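PDB 3LO0: inorganic pyrophosphatase from Ehrlichia chaffeensis, which probably hydrolyses inorganic pyrophosphate to two phosphate ions with the help of magnesium, working as a homohexamer. Local coordinates for residues D87-F99 / E123-V135. Numbering follows the deposited sequence.
Sequences DGDPVDVLVASRF and EDVKILAVPTHKV
L94 is bonded through both its backbone N and its O: N gives a hydrogen bond to I127 O (2.7 Å), and O takes one from A129 N (2.8 Å). I127 N to D92 O and A96 N to A129 O (both 3.0 Å) continue the parallel register of V93, L94 and V95 with I127, L128 and A129. Ahead of D92 O a water replaces a direct bond, accepting from D92 N and donating to V125 O.

Apolar side chains pack on both faces. On one, V91 CG1 butts against I127 CG1 at 3.5 Å, while V93, its CG1 anti to the backbone N (chi1 -175°), sets that methyl on A129 CB and its CG2 beside I127 CB. On the other, L94 lays CB against L128 CD1 and touches K126 CB with CD1; I156 and F160 of helix 150-162 cover this side. P131 CD sits 3.0 Å from A96 O, for which the model offers no hydrogen-bonding partner.

D92, D124 and K126 form a charged network near the strands' N-terminal ends. D92 and K126 run side by side, and K126 NZ salt-bridges D92 OD2 and D124 OD1, each through a weak hydrogen bond at 3.4 Å; its stronger polar partner is Y77 OH. Close to both carboxylates, the ammonium probably eases their mutual repulsion. An Asx turn, D89 N to D87 OD1, shapes the neighbouring loop. D87, in that loop, D92 and D124 are predicted magnesium ligands, consistent with the family I pyrophosphatase barrel's acidic metal site lying at this end.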
# COMPACT_ATOMS: atom_id res chain seq x y z
N ASP A 87 12.93 -20.82 27.28
CA ASP A 87 11.46 -20.94 27.29
C ASP A 87 10.89 -22.15 26.52
O ASP A 87 9.68 -22.34 26.47
CB ASP A 87 10.89 -19.66 26.66
CG ASP A 87 11.58 -19.32 25.35
OD1 ASP A 87 12.02 -20.28 24.68
OD2 ASP A 87 11.71 -18.12 25.02
N GLY A 88 11.75 -22.93 25.87
CA GLY A 88 11.28 -23.97 24.98
C GLY A 88 10.99 -23.47 23.56
O GLY A 88 10.93 -24.28 22.65
N ASP A 89 10.84 -22.16 23.39
CA ASP A 89 10.46 -21.54 22.10
C ASP A 89 11.66 -21.29 21.18
O ASP A 89 12.80 -21.14 21.66
CB ASP A 89 9.77 -20.18 22.34
CG ASP A 89 8.51 -20.31 23.18
OD1 ASP A 89 7.71 -21.25 22.93
OD2 ASP A 89 8.32 -19.46 24.09
N PRO A 90 11.41 -21.24 19.85
CA PRO A 90 12.53 -20.97 18.92
C PRO A 90 13.16 -19.61 19.17
O PRO A 90 12.50 -18.75 19.75
CB PRO A 90 11.86 -21.02 17.55
CG PRO A 90 10.67 -21.98 17.76
CD PRO A 90 10.16 -21.57 19.12
N VAL A 91 14.41 -19.43 18.71
CA VAL A 91 15.10 -18.15 18.81
C VAL A 91 14.43 -17.11 17.89
O VAL A 91 14.21 -17.38 16.71
CB VAL A 91 16.60 -18.30 18.40
CG1 VAL A 91 17.32 -16.96 18.44
CG2 VAL A 91 17.30 -19.33 19.29
N ASP A 92 14.10 -15.95 18.43
CA ASP A 92 13.48 -14.89 17.62
C ASP A 92 14.55 -13.97 17.04
O ASP A 92 15.56 -13.63 17.71
CB ASP A 92 12.54 -14.04 18.48
CG ASP A 92 11.39 -14.84 19.04
OD1 ASP A 92 10.85 -15.71 18.30
OD2 ASP A 92 11.02 -14.59 20.21
N VAL A 93 14.27 -13.52 15.83
CA VAL A 93 15.20 -12.75 15.06
C VAL A 93 14.50 -11.55 14.39
O VAL A 93 13.46 -11.69 13.73
CB VAL A 93 15.86 -13.62 13.96
CG1 VAL A 93 16.94 -12.84 13.21
CG2 VAL A 93 16.39 -14.89 14.55
N LEU A 94 15.13 -10.38 14.55
CA LEU A 94 14.84 -9.22 13.73
C LEU A 94 15.77 -9.20 12.53
O LEU A 94 16.98 -9.20 12.69
CB LEU A 94 15.08 -7.94 14.52
CG LEU A 94 14.17 -7.83 15.74
CD1 LEU A 94 14.90 -7.15 16.90
CD2 LEU A 94 12.87 -7.07 15.35
N VAL A 95 15.22 -9.14 11.32
CA VAL A 95 16.03 -9.03 10.14
C VAL A 95 15.82 -7.66 9.52
O VAL A 95 14.76 -7.37 9.02
CB VAL A 95 15.74 -10.11 9.10
CG1 VAL A 95 16.79 -10.05 7.95
CG2 VAL A 95 15.72 -11.52 9.77
N ALA A 96 16.83 -6.81 9.58
CA ALA A 96 16.75 -5.51 8.93
C ALA A 96 16.76 -5.72 7.43
O ALA A 96 17.44 -6.60 6.92
CB ALA A 96 17.93 -4.64 9.38
N SER A 97 15.96 -4.95 6.68
CA SER A 97 15.98 -5.09 5.26
C SER A 97 15.54 -3.78 4.56
O SER A 97 15.05 -2.87 5.21
CB SER A 97 15.11 -6.28 4.84
OG SER A 97 13.75 -5.99 4.97
N ARG A 98 15.78 -3.69 3.26
CA ARG A 98 15.45 -2.47 2.51
C ARG A 98 13.96 -2.44 2.18
O ARG A 98 13.39 -1.37 1.91
CB ARG A 98 16.26 -2.41 1.19
CG ARG A 98 17.77 -2.24 1.29
CD ARG A 98 18.42 -1.89 -0.11
NE ARG A 98 18.61 -3.02 -1.03
CZ ARG A 98 18.02 -3.20 -2.22
NH1 ARG A 98 17.15 -2.33 -2.72
NH2 ARG A 98 18.31 -4.27 -2.94
N PHE A 99 13.35 -3.63 2.13
CA PHE A 99 11.92 -3.79 1.79
C PHE A 99 11.31 -4.86 2.69
O PHE A 99 12.01 -5.79 3.11
CB PHE A 99 11.77 -4.23 0.34
CG PHE A 99 12.25 -3.19 -0.64
CD1 PHE A 99 11.49 -2.05 -0.87
CD2 PHE A 99 13.47 -3.32 -1.26
CE1 PHE A 99 11.93 -1.07 -1.76
CE2 PHE A 99 13.92 -2.34 -2.16
CZ PHE A 99 13.16 -1.22 -2.40
N GLU A 123 14.50 -13.59 31.39
CA GLU A 123 15.24 -12.93 30.31
C GLU A 123 14.66 -13.28 28.93
O GLU A 123 14.20 -14.40 28.71
CB GLU A 123 16.73 -13.31 30.38
CG GLU A 123 17.65 -12.25 29.78
CD GLU A 123 19.12 -12.51 30.05
OE1 GLU A 123 19.60 -13.64 29.75
OE2 GLU A 123 19.80 -11.59 30.58
N ASP A 124 14.71 -12.32 28.00
CA ASP A 124 14.10 -12.45 26.66
C ASP A 124 15.04 -11.76 25.64
O ASP A 124 15.19 -10.54 25.69
CB ASP A 124 12.70 -11.81 26.69
CG ASP A 124 11.93 -11.89 25.34
OD1 ASP A 124 12.01 -12.89 24.59
OD2 ASP A 124 11.19 -10.93 25.06
N VAL A 125 15.68 -12.52 24.75
CA VAL A 125 16.62 -11.92 23.77
C VAL A 125 16.05 -11.93 22.34
O VAL A 125 15.30 -12.81 21.99
CB VAL A 125 17.98 -12.67 23.70
CG1 VAL A 125 18.63 -12.78 25.09
CG2 VAL A 125 17.80 -14.06 23.06
N LYS A 126 16.44 -10.93 21.55
CA LYS A 126 16.04 -10.84 20.15
C LYS A 126 17.31 -10.66 19.36
O LYS A 126 17.99 -9.66 19.52
CB LYS A 126 15.11 -9.64 19.89
CG LYS A 126 13.99 -9.50 20.92
CD LYS A 126 12.93 -10.57 20.73
CE LYS A 126 11.87 -10.43 21.77
NZ LYS A 126 10.93 -11.51 21.65
N ILE A 127 17.63 -11.64 18.52
CA ILE A 127 18.76 -11.53 17.60
C ILE A 127 18.48 -10.42 16.60
O ILE A 127 17.34 -10.27 16.16
CB ILE A 127 19.01 -12.84 16.86
CG1 ILE A 127 19.19 -14.02 17.83
CG2 ILE A 127 20.25 -12.71 16.00
CD1 ILE A 127 20.28 -13.78 18.89
N LEU A 128 19.49 -9.59 16.31
CA LEU A 128 19.45 -8.64 15.20
C LEU A 128 20.35 -9.18 14.10
O LEU A 128 21.52 -9.49 14.32
CB LEU A 128 19.92 -7.23 15.60
CG LEU A 128 19.93 -6.17 14.49
CD1 LEU A 128 18.50 -5.91 14.00
CD2 LEU A 128 20.71 -4.85 14.91
N ALA A 129 19.82 -9.29 12.89
CA ALA A 129 20.56 -9.86 11.78
C ALA A 129 20.28 -9.05 10.53
O ALA A 129 19.33 -8.26 10.48
CB ALA A 129 20.15 -11.36 11.57
N VAL A 130 21.13 -9.24 9.52
CA VAL A 130 20.98 -8.60 8.25
C VAL A 130 21.01 -9.66 7.17
O VAL A 130 21.50 -10.76 7.42
CB VAL A 130 22.07 -7.57 7.96
CG1 VAL A 130 22.00 -6.43 8.99
CG2 VAL A 130 23.48 -8.27 7.87
N PRO A 131 20.47 -9.34 6.01
CA PRO A 131 20.54 -10.30 4.90
C PRO A 131 21.99 -10.60 4.50
O PRO A 131 22.87 -9.72 4.59
CB PRO A 131 19.81 -9.59 3.77
CG PRO A 131 18.90 -8.57 4.45
CD PRO A 131 19.70 -8.13 5.64
N THR A 132 22.25 -11.82 4.06
CA THR A 132 23.59 -12.18 3.65
C THR A 132 23.92 -11.47 2.34
O THR A 132 23.03 -11.03 1.61
CB THR A 132 23.77 -13.69 3.47
OG1 THR A 132 22.88 -14.16 2.46
CG2 THR A 132 23.45 -14.40 4.77
N HIS A 133 25.21 -11.42 2.02
CA HIS A 133 25.70 -10.67 0.88
C HIS A 133 25.08 -11.17 -0.42
O HIS A 133 24.86 -10.40 -1.35
CB HIS A 133 27.22 -10.68 0.80
CG HIS A 133 27.80 -11.96 0.28
ND1 HIS A 133 28.09 -12.15 -1.05
CD2 HIS A 133 28.17 -13.10 0.92
CE1 HIS A 133 28.60 -13.36 -1.22
NE2 HIS A 133 28.67 -13.95 -0.04
N LYS A 134 24.78 -12.46 -0.45
CA LYS A 134 24.06 -13.09 -1.54
C LYS A 134 22.70 -12.47 -1.75
O LYS A 134 22.27 -12.26 -2.89
CB LYS A 134 23.87 -14.59 -1.22
N VAL A 135 22.02 -12.15 -0.66
CA VAL A 135 20.64 -11.67 -0.69
C VAL A 135 20.54 -10.14 -0.90
O VAL A 135 19.73 -9.66 -1.69
CB VAL A 135 19.92 -12.13 0.58
CG1 VAL A 135 18.51 -11.58 0.66
CG2 VAL A 135 19.95 -13.70 0.65
O HOH W 1 14.66 -15.56 21.25